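Local atomic coordinates of DNA photolyase (Agrobacterium tumefaciens, PDB entry 4U63), a protein that repairs cyclobutane pyrimidine dimers in ultraviolet-damaged DNA, using light, a flavin cofactor (FAD) and a methenyltetrahydrofolate antenna. Residues G358-H361 and N362-M366; G383-W386 and F387-T390. All blocks are in the same frame, centred on the assembly; numbering follows the deposited sequence. Where two conformers were deposited one is given.

Contact 1 of 2, residues G358-H361 and N362-M366. With FAD (flavin-adenine dinucleotide), chain C.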
ATOM      1  N   GLY A 358       0.673  -7.827   9.156  1.00 22.31           N
ATOM      2  CA  GLY A 358       0.149  -7.304   7.906  1.00 22.26           C
ATOM      3  C   GLY A 358       1.062  -6.325   7.207  1.00 20.80           C
ATOM      4  O   GLY A 358       0.610  -5.557   6.363  1.00 19.40           O
ATOM      5  N   THR A 359       2.347  -6.356   7.544  1.00 19.70           N
ATOM      6  CA  THR A 359       3.324  -5.487   6.913  1.00 19.14           C
ATOM      7  C   THR A 359       4.705  -6.110   7.011  1.00 18.73           C
ATOM      8  O   THR A 359       4.905  -7.077   7.728  1.00 20.37           O
ATOM      9  CB  THR A 359       3.319  -4.077   7.540  1.00 21.77           C
ATOM     10  OG1 THR A 359       4.049  -3.180   6.705  1.00 25.40           O
ATOM     11  CG2 THR A 359       3.905  -4.083   8.956  1.00 24.90           C
ATOM     12  N   MET A 360       5.655  -5.535   6.289  1.00 19.13           N
ATOM     13  CA  MET A 360       7.023  -6.010   6.324  1.00 17.35           C
ATOM     14  C   MET A 360       7.948  -4.838   6.081  1.00 19.54           C
ATOM     15  O   MET A 360       7.649  -3.960   5.258  1.00 19.92           O
ATOM     16  CB  MET A 360       7.236  -7.100   5.268  1.00 19.47           C
ATOM     17  CG  MET A 360       8.555  -7.857   5.398  1.00 19.35           C
ATOM     18  SD  MET A 360       8.924  -8.961   4.026  1.00 20.76           S
ATOM     19  CE  MET A 360       7.383  -9.878   3.897  1.00 21.21           C
ATOM     20  N   HIS A 361       9.070  -4.817   6.791  1.00 17.70           N
ATOM     21  CA  HIS A 361      10.079  -3.768   6.572  1.00 18.34           C
ATOM     22  C   HIS A 361      10.523  -3.777   5.104  1.00 19.06           C
ATOM     23  O   HIS A 361      10.720  -4.844   4.533  1.00 21.33           O
ATOM     24  CB  HIS A 361      11.272  -4.002   7.486  1.00 19.59           C
ATOM     25  CG  HIS A 361      12.255  -2.886   7.477  1.00 22.87           C
ATOM     26  ND1 HIS A 361      13.273  -2.814   6.561  1.00 22.78           N
ATOM     27  CD2 HIS A 361      12.376  -1.791   8.266  1.00 22.61           C
ATOM     28  CE1 HIS A 361      13.991  -1.729   6.786  1.00 24.55           C
ATOM     29  NE2 HIS A 361      13.465  -1.088   7.815  1.00 24.14           N
ATOM     30  N   ASN A 362      10.691  -2.596   4.498  1.00 19.97           N
ATOM     31  CA  ASN A 362      11.011  -2.527   3.059  1.00 21.36           C
ATOM     32  C   ASN A 362      12.263  -3.294   2.628  1.00 20.58           C
ATOM     33  O   ASN A 362      12.264  -3.969   1.589  1.00 23.34           O
ATOM     34  CB  ASN A 362      11.156  -1.089   2.565  1.00 22.30           C
ATOM     35  CG  ASN A 362      11.538  -1.034   1.078  1.00 23.71           C
ATOM     36  OD1 ASN A 362      10.716  -1.320   0.209  1.00 23.08           O
ATOM     37  ND2 ASN A 362      12.800  -0.703   0.790  1.00 27.43           N
ATOM     38  N   ARG A 363      13.336  -3.158   3.392  1.00 20.30           N
ATOM     39  CA  ARG A 363      14.560  -3.914   3.106  1.00 19.93           C
ATOM     40  C   ARG A 363      14.274  -5.411   3.048  1.00 19.10           C
ATOM     41  O   ARG A 363      14.762  -6.112   2.169  1.00 20.93           O
ATOM     42  CB  ARG A 363      15.658  -3.608   4.124  1.00 21.08           C
ATOM     43  CG  ARG A 363      16.938  -4.426   3.975  1.00 24.59           C
ATOM     44  CD  ARG A 363      17.550  -4.373   2.585  1.00 28.99           C
ATOM     45  NE  ARG A 363      17.956  -3.028   2.195  1.00 35.68           N
ATOM     46  CZ  ARG A 363      18.618  -2.736   1.077  1.00 46.47           C
ATOM     47  NH1 ARG A 363      18.958  -3.694   0.210  1.00 48.29           N
ATOM     48  NH2 ARG A 363      18.945  -1.472   0.813  1.00 54.06           N
ATOM     49  N   VAL A 364      13.458  -5.884   3.980  1.00 18.82           N
ATOM     50  CA  VAL A 364      13.149  -7.299   4.050  1.00 19.23           C
ATOM     51  C   VAL A 364      12.188  -7.689   2.908  1.00 19.34           C
ATOM     52  O   VAL A 364      12.273  -8.817   2.390  1.00 20.36           O
ATOM     53  CB  VAL A 364      12.654  -7.700   5.462  1.00 20.77           C
ATOM     54  CG1 VAL A 364      12.469  -9.193   5.542  1.00 21.90           C
ATOM     55  CG2 VAL A 364      13.668  -7.256   6.522  1.00 22.81           C
ATOM     56  N   ARG A 365      11.298  -6.775   2.489  1.00 18.15           N
ATOM     57  CA  ARG A 365      10.482  -7.038   1.285  1.00 18.96           C
ATOM     58  C   ARG A 365      11.368  -7.330   0.080  1.00 20.27           C
ATOM     59  O   ARG A 365      11.106  -8.267  -0.676  1.00 20.70           O
ATOM     60  CB  ARG A 365       9.531  -5.888   0.950  1.00 17.26           C
ATOM     61  CG  ARG A 365       8.462  -5.637   1.980  1.00 17.74           C
ATOM     62  CD  ARG A 365       7.338  -4.756   1.467  1.00 18.60           C
ATOM     63  NE  ARG A 365       6.651  -4.105   2.576  1.00 18.01           N
ATOM     64  CZ  ARG A 365       5.467  -3.490   2.532  1.00 19.10           C
ATOM     65  NH1 ARG A 365       4.734  -3.433   1.420  1.00 19.87           N
ATOM     66  NH2 ARG A 365       5.002  -2.932   3.644  1.00 18.50           N
ATOM     67  N   MET A 366      12.418  -6.526  -0.098  1.00 19.61           N
ATOM     68  CA  MET A 366      13.346  -6.740  -1.208  1.00 19.50           C
ATOM     69  C   MET A 366      14.042  -8.104  -1.080  1.00 19.02           C
ATOM     70  O   MET A 366      14.179  -8.838  -2.055  1.00 20.60           O
ATOM     71  CB  MET A 366      14.394  -5.625  -1.271  1.00 20.54           C
ATOM     72  CG  MET A 366      13.834  -4.244  -1.552  1.00 23.79           C
ATOM     73  SD  MET A 366      15.107  -2.967  -1.433  1.00 35.54           S
ATOM     74  CE  MET A 366      16.071  -3.359  -2.887  1.00 40.66           C
TER
HETATM   75  PA  FAD C1002       8.409   4.975   4.976  1.00 19.09           P
HETATM   76  O1A FAD C1002       9.856   4.611   4.900  1.00 19.28           O
HETATM   77  O2A FAD C1002       7.919   5.729   6.168  1.00 19.91           O
HETATM   78  O5B FAD C1002       8.060   5.730   3.603  1.00 19.06           O
HETATM   79  C5B FAD C1002       6.991   6.677   3.504  1.00 15.28           C
HETATM   80  C4B FAD C1002       6.027   6.326   2.380  1.00 18.45           C
HETATM   81  O4B FAD C1002       6.688   6.309   1.116  1.00 20.08           O
HETATM   82  C3B FAD C1002       5.404   4.957   2.522  1.00 19.02           C
HETATM   83  O3B FAD C1002       4.319   4.951   3.464  1.00 19.79           O
HETATM   84  C2B FAD C1002       4.990   4.656   1.098  1.00 18.36           C
HETATM   85  O2B FAD C1002       3.745   5.275   0.769  1.00 18.39           O
HETATM   86  C1B FAD C1002       6.089   5.298   0.289  1.00 18.33           C
HETATM   87  N9A FAD C1002       7.165   4.366  -0.114  1.00 17.95           N
HETATM   88  C8A FAD C1002       8.294   4.115   0.573  1.00 20.51           C
HETATM   89  N7A FAD C1002       9.083   3.241  -0.086  1.00 18.66           N
HETATM   90  C5A FAD C1002       8.459   2.930  -1.242  1.00 17.03           C
HETATM   91  C6A FAD C1002       8.754   2.057  -2.382  1.00 16.38           C
HETATM   92  N6A FAD C1002       9.898   1.345  -2.413  1.00 19.76           N
HETATM   93  N1A FAD C1002       7.836   2.003  -3.373  1.00 16.79           N
HETATM   94  C2A FAD C1002       6.684   2.713  -3.328  1.00 17.64           C
HETATM   95  N3A FAD C1002       6.363   3.533  -2.307  1.00 17.88           N
HETATM   96  C4A FAD C1002       7.198   3.671  -1.258  1.00 17.28           C
HETATM   97  N1  FAD C1002       4.410  -0.146  -0.677  1.00 17.23           N
HETATM   98  C2  FAD C1002       3.075   0.052  -0.611  1.00 18.83           C
HETATM   99  O2  FAD C1002       2.682   1.166  -0.198  1.00 20.28           O
HETATM  100  N3  FAD C1002       2.188  -0.907  -0.979  1.00 17.94           N
HETATM  101  C4  FAD C1002       2.586  -2.121  -1.438  1.00 18.04           C
HETATM  102  O4  FAD C1002       1.759  -3.001  -1.793  1.00 18.41           O
HETATM  103  C4X FAD C1002       4.032  -2.407  -1.525  1.00 17.11           C
HETATM  104  N5  FAD C1002       4.534  -3.605  -1.948  1.00 18.77           N
HETATM  105  C5X FAD C1002       5.880  -3.811  -2.034  1.00 16.61           C
HETATM  106  C6  FAD C1002       6.393  -5.017  -2.492  1.00 17.20           C
HETATM  107  C7  FAD C1002       7.771  -5.243  -2.571  1.00 18.10           C
HETATM  108  C7M FAD C1002       8.310  -6.564  -3.071  1.00 20.02           C
HETATM  109  C8  FAD C1002       8.713  -4.181  -2.155  1.00 17.07           C
HETATM  110  C8M FAD C1002      10.214  -4.365  -2.225  1.00 18.76           C
HETATM  111  C9  FAD C1002       8.215  -2.989  -1.701  1.00 16.18           C
HETATM  112  C9A FAD C1002       6.842  -2.740  -1.618  1.00 17.05           C
HETATM  113  N10 FAD C1002       6.332  -1.498  -1.137  1.00 18.41           N
HETATM  114  C10 FAD C1002       4.940  -1.314  -1.094  1.00 17.95           C
HETATM  115  C1' FAD C1002       7.209  -0.377  -0.775  1.00 18.36           C
HETATM  116  C2' FAD C1002       7.681  -0.214   0.653  1.00 17.31           C
HETATM  117  O2' FAD C1002       8.301  -1.429   1.089  1.00 19.40           O
HETATM  118  C3' FAD C1002       6.560   0.203   1.584  1.00 17.33           C
HETATM  119  O3' FAD C1002       5.910   1.376   1.104  1.00 20.03           O
HETATM  120  C4' FAD C1002       7.141   0.466   2.973  1.00 17.55           C
HETATM  121  O4' FAD C1002       7.589  -0.767   3.532  1.00 19.81           O
HETATM  122  C5' FAD C1002       6.078   1.085   3.857  1.00 17.08           C
HETATM  123  O5' FAD C1002       6.568   1.347   5.180  1.00 18.77           O
HETATM  124  P   FAD C1002       6.530   2.856   5.730  1.00 17.87           P
HETATM  125  O1P FAD C1002       7.010   2.844   7.139  1.00 18.47           O
HETATM  126  O2P FAD C1002       5.170   3.458   5.510  1.00 18.83           O
HETATM  127  O3P FAD C1002       7.594   3.585   4.772  1.00 17.89           O
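R365 reaches back along the loop 358-361 and holds the carbonyl oxygen of M360 side-on with two nitrogens of one guanidinium edge. The bond from NE to M360 O is short and nearly straight (2.9 Å, 167°), while that from NH2 to the same oxygen is longer, 3.3 Å, and more bent. M360 O lies almost exactly in the guanidinium plane, and this double grip fixes the rotation of the group. Because the chain of R365 is extended from CG to NE, the guanidinium travels well beyond its own helix and points NH1 at the flavin, 3.2 Å from FAD C4X. It meets the isoalloxazine edge-on, with N5 near its plane, while the ribityl oxygens O2' and O4' stand over one face. NH2 also makes a salt bridge with D393, which would offset the charge; an arginine here can serve loop, carboxylate and cofactor together, and its charge may polarise the isoalloxazine. The turn between helices 345-357 and 362-375 thus becomes one wall of the FAD pocket in the photolyase fold. H361 is the N-cap of the second helix: its O accepts from R365 N at 2.9 Å, and ND1 takes a weak bond from R363 N. With CG anti to the backbone N (chi1 -172°), the imidazole is brought beside the first turn, its edge against R363 CB. N362 sends its amide to the cofactor, where OD1 accepts from the ribityl hydroxyl O2' at 2.6 Å. The M360 side chain packs along R365, CB on CG, and crosses that of V364 at about a right angle, SD standing 3.9 Å from CG1; its flexible chain also meets M351 and L354.

Contact 2 of 2, residues G383-W386 and F387-T390. With MHF (5,10-methenyl-6,7,8-trihydrofolic acid), chain B.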
ATOM      1  N   GLY A 383       4.379 -14.204  -5.878  1.00 18.51           N
ATOM      2  CA  GLY A 383       4.753 -13.382  -4.721  1.00 18.85           C
ATOM      3  C   GLY A 383       3.899 -12.123  -4.620  1.00 20.33           C
ATOM      4  O   GLY A 383       3.449 -11.743  -3.539  1.00 20.27           O
ATOM      5  N   GLU A 384       3.693 -11.471  -5.762  1.00 19.83           N
ATOM      6  CA  GLU A 384       2.835 -10.293  -5.850  0.63 18.59           C
ATOM      7  C   GLU A 384       1.432 -10.598  -5.305  1.00 18.87           C
ATOM      8  O   GLU A 384       0.877  -9.820  -4.506  1.00 19.76           O
ATOM      9  CB  GLU A 384       2.771  -9.817  -7.317  0.63 18.88           C
ATOM     10  CG  GLU A 384       2.191  -8.422  -7.519  0.63 23.03           C
ATOM     11  CD  GLU A 384       0.672  -8.364  -7.624  0.63 29.00           C
ATOM     12  OE1 GLU A 384       0.014  -9.400  -7.845  0.63 33.15           O
ATOM     13  OE2 GLU A 384       0.123  -7.250  -7.490  0.63 36.96           O
ATOM     14  N   LYS A 385       0.861 -11.730  -5.731  0.50 19.38           N
ATOM     15  CA  LYS A 385      -0.468 -12.143  -5.272  0.50 18.79           C
ATOM     16  C   LYS A 385      -0.496 -12.436  -3.779  0.50 18.91           C
ATOM     17  O   LYS A 385      -1.452 -12.086  -3.105  0.50 21.25           O
ATOM     18  CB  LYS A 385      -0.974 -13.362  -6.047  0.50 21.86           C
ATOM     19  CG  LYS A 385      -1.338 -13.046  -7.481  0.50 26.63           C
ATOM     20  CD  LYS A 385      -1.980 -14.220  -8.204  0.50 36.94           C
ATOM     21  CE  LYS A 385      -2.220 -13.906  -9.676  0.50 42.80           C
ATOM     22  NZ  LYS A 385      -0.981 -13.569 -10.419  0.50 42.00           N
ATOM     23  N   TRP A 386       0.553 -13.066  -3.261  1.00 18.85           N
ATOM     24  CA  TRP A 386       0.630 -13.352  -1.819  1.00 18.50           C
ATOM     25  C   TRP A 386       0.633 -12.038  -1.030  1.00 18.23           C
ATOM     26  O   TRP A 386      -0.108 -11.884  -0.063  1.00 17.92           O
ATOM     27  CB  TRP A 386       1.875 -14.173  -1.460  1.00 19.20           C
ATOM     28  CG  TRP A 386       1.968 -14.441   0.026  1.00 19.12           C
ATOM     29  CD1 TRP A 386       2.816 -13.842   0.926  1.00 19.31           C
ATOM     30  CD2 TRP A 386       1.158 -15.343   0.785  1.00 19.97           C
ATOM     31  NE1 TRP A 386       2.585 -14.332   2.191  1.00 21.00           N
ATOM     32  CE2 TRP A 386       1.576 -15.252   2.135  1.00 20.39           C
ATOM     33  CE3 TRP A 386       0.128 -16.222   0.458  1.00 22.47           C
ATOM     34  CZ2 TRP A 386       0.992 -16.013   3.156  1.00 23.61           C
ATOM     35  CZ3 TRP A 386      -0.452 -16.991   1.483  1.00 23.33           C
ATOM     36  CH2 TRP A 386      -0.016 -16.875   2.806  1.00 25.45           C
ATOM     37  N   PHE A 387       1.449 -11.083  -1.482  1.00 18.06           N
ATOM     38  CA  PHE A 387       1.506  -9.758  -0.855  1.00 18.87           C
ATOM     39  C   PHE A 387       0.158  -9.047  -0.924  1.00 19.49           C
ATOM     40  O   PHE A 387      -0.245  -8.391   0.023  1.00 20.30           O
ATOM     41  CB  PHE A 387       2.584  -8.889  -1.517  1.00 19.51           C
ATOM     42  CG  PHE A 387       3.973  -9.056  -0.937  1.00 20.62           C
ATOM     43  CD1 PHE A 387       4.384 -10.241  -0.316  1.00 20.89           C
ATOM     44  CD2 PHE A 387       4.886  -8.017  -1.031  1.00 18.15           C
ATOM     45  CE1 PHE A 387       5.667 -10.367   0.196  1.00 19.00           C
ATOM     46  CE2 PHE A 387       6.170  -8.144  -0.516  1.00 17.54           C
ATOM     47  CZ  PHE A 387       6.563  -9.313   0.098  1.00 17.89           C
ATOM     48  N   ARG A 388      -0.531  -9.174  -2.053  1.00 19.78           N
ATOM     49  CA  ARG A 388      -1.870  -8.597  -2.218  1.00 19.49           C
ATOM     50  C   ARG A 388      -2.853  -9.066  -1.146  1.00 20.98           C
ATOM     51  O   ARG A 388      -3.716  -8.299  -0.726  1.00 21.97           O
ATOM     52  CB  ARG A 388      -2.447  -8.915  -3.607  1.00 26.79           C
ATOM     53  CG  ARG A 388      -2.500  -7.727  -4.548  1.00 34.73           C
ATOM     54  CD  ARG A 388      -2.774  -8.136  -5.996  1.00 44.00           C
ATOM     55  NE  ARG A 388      -3.726  -9.246  -6.111  1.00 49.65           N
ATOM     56  CZ  ARG A 388      -3.749 -10.140  -7.107  1.00 57.77           C
ATOM     57  NH1 ARG A 388      -2.866 -10.089  -8.111  1.00 56.96           N
ATOM     58  NH2 ARG A 388      -4.666 -11.109  -7.097  1.00 64.71           N
ATOM     59  N   ASP A 389      -2.724 -10.323  -0.720  1.00 21.50           N
ATOM     60  CA  ASP A 389      -3.638 -10.904   0.267  1.00 21.14           C
ATOM     61  C   ASP A 389      -3.243 -10.613   1.710  1.00 21.87           C
ATOM     62  O   ASP A 389      -4.094 -10.712   2.616  1.00 23.43           O
ATOM     63  CB  ASP A 389      -3.743 -12.424   0.073  1.00 23.82           C
ATOM     64  CG  ASP A 389      -4.963 -13.031   0.785  1.00 27.72           C
ATOM     65  OD1 ASP A 389      -6.073 -12.447   0.747  1.00 29.33           O
ATOM     66  OD2 ASP A 389      -4.820 -14.107   1.382  1.00 32.33           O
ATOM     67  N   THR A 390      -1.974 -10.264   1.934  1.00 20.47           N
ATOM     68  CA  THR A 390      -1.426 -10.205   3.300  1.00 18.48           C
ATOM     69  C   THR A 390      -0.981  -8.827   3.791  1.00 17.23           C
ATOM     70  O   THR A 390      -0.829  -8.632   4.996  1.00 18.81           O
ATOM     71  CB  THR A 390      -0.238 -11.169   3.442  1.00 19.78           C
ATOM     72  OG1 THR A 390       0.714 -10.910   2.404  1.00 20.57           O
ATOM     73  CG2 THR A 390      -0.712 -12.617   3.345  1.00 20.80           C
TER
HETATM   74  N1  MHF B1001      -2.815 -11.548   6.048  1.00 26.85           N
HETATM   75  C2  MHF B1001      -1.970 -11.503   7.083  1.00 24.67           C
HETATM   76  NA2 MHF B1001      -1.114 -10.465   7.145  1.00 24.75           N
HETATM   77  N3  MHF B1001      -1.963 -12.456   8.075  1.00 24.41           N
HETATM   78  C4  MHF B1001      -2.806 -13.503   8.029  1.00 25.58           C
HETATM   79  O4  MHF B1001      -2.807 -14.379   8.911  1.00 26.28           O
HETATM   80  C4A MHF B1001      -3.747 -13.581   6.903  1.00 26.00           C
HETATM   81  N5  MHF B1001      -4.637 -14.619   6.690  1.00 29.14           N
HETATM   82  C6  MHF B1001      -5.218 -14.883   5.371  1.00 30.87           C
HETATM   83  C7  MHF B1001      -5.680 -13.526   4.828  1.00 31.54           C
HETATM   84  N8  MHF B1001      -4.568 -12.567   4.848  1.00 30.82           N
HETATM   85  C8A MHF B1001      -3.695 -12.535   5.880  1.00 26.29           C
HETATM   86  C9  MHF B1001      -6.305 -15.941   5.642  1.00 35.03           C
HETATM   87  N10 MHF B1001      -6.301 -16.116   7.108  1.00 37.02           N
HETATM   88  C11 MHF B1001      -5.010 -15.651   7.590  1.00 32.29           C
HETATM   89  C12 MHF B1001      -7.673 -19.707   8.885  1.00 47.23           C
HETATM   90  C13 MHF B1001      -6.368 -19.271   9.157  1.00 47.15           C
HETATM   91  C14 MHF B1001      -5.884 -18.109   8.582  1.00 41.98           C
HETATM   92  C15 MHF B1001      -6.695 -17.352   7.707  1.00 39.31           C
HETATM   93  C16 MHF B1001      -7.996 -17.770   7.460  1.00 38.20           C
HETATM   94  C17 MHF B1001      -8.482 -18.938   8.041  1.00 42.80           C
HETATM   95  C   MHF B1001      -8.236 -20.957   9.513  1.00 61.24           C
HETATM   96  O   MHF B1001      -9.435 -21.153   9.384  1.00 56.66           O
HETATM   97  N   MHF B1001      -7.451 -21.763  10.241  1.00 86.09           N
HETATM   98  CA  MHF B1001      -7.922 -22.889  11.030  1.00 94.13           C
HETATM   99  CB  MHF B1001      -7.414 -24.225  10.489  1.00 95.97           C
HETATM  100  CG  MHF B1001      -7.223 -24.249   8.975  1.00102.87           C
HETATM  101  CD  MHF B1001      -5.952 -23.579   8.482  1.00 99.20           C
HETATM  102  OE1 MHF B1001      -5.075 -23.217   9.295  1.00110.52           O
HETATM  103  OE2 MHF B1001      -5.820 -23.406   7.253  1.00 94.02           O
HETATM  104  CT  MHF B1001      -7.473 -22.721  12.459  1.00103.12           C
HETATM  105  O1  MHF B1001      -8.339 -22.474  13.326  1.00111.76           O
HETATM  106  O2  MHF B1001      -6.256 -22.827  12.744  1.00105.11           O
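G383 and F387 open a run of regular helical bonds, F387 N to G383 O at 2.9 Å and R388 N to E384 O behind it, but towards the C-terminal end the pattern slackens, D389 N reaching K385 O at 3.2 Å with a weak second bond to W386 O. The last residue, T390, uses its side chain there: OG1 donates to W386 O at 2.8 Å, approaching from above the carbonyl plane. A chi1 of 53° sets this hydroxyl between the backbone N and the carbonyl carbon, turned back towards the preceding turn. The same rotation presents the methyl CG2 to the indole of W386, in a CH-pi contact 4.0 Å from the centroid of the five-membered ring and 25° off its normal. Threonine thus meets carbonyl and aromatic face with two different branches. The other side of the helix carries charge, with E384 and K385 each modelled in two conformers. In one of these, E384 OE1 offers its syn lone pair to R388 NH1 at 3.0 Å, a salt bridge whose bond is bent and tilted out of the guanidinium plane, the two flat groups standing 56° apart. K385, likewise in one conformer, runs alongside R388 with its aliphatic CG over one guanidinium face; NZ, a like charge 4.6 Å from NH1, makes no bond to it. F387, a buried ring, meets W403 edge-to-face and packs on L354, V368 and the flavin cofactor. At the helix end the main chain turns to the antenna: D389 O accepts from MHF N8 at 2.9 Å, nearly straight, and T390 O from NA2, while D389 OD1 is held by G68 N. Carbonyls left by the last helical turn to bind a pterin ring form this part of the antenna site of the class III photolyase.

How the contacts relate
Contact 1 borders FAD, whereas contact 2 reaches the antenna folate with its C-terminal end and the flavin with F387. Contact 1 spans a loop and the start of helix 362-375, contact 2 lies on the next helix, 380-390, and their centres are about 12 Å apart. They meet directly at F387, where M360 CE comes within 3.9 Å of CZ and R365 CD within 4.1 Å of CE2. The ring of F387 therefore packs against both the methionine and the arginine of contact 1. In turn G358, at the start of contact 1, touches the folate that D389 and T390 bind. The two contacts thus share both pockets.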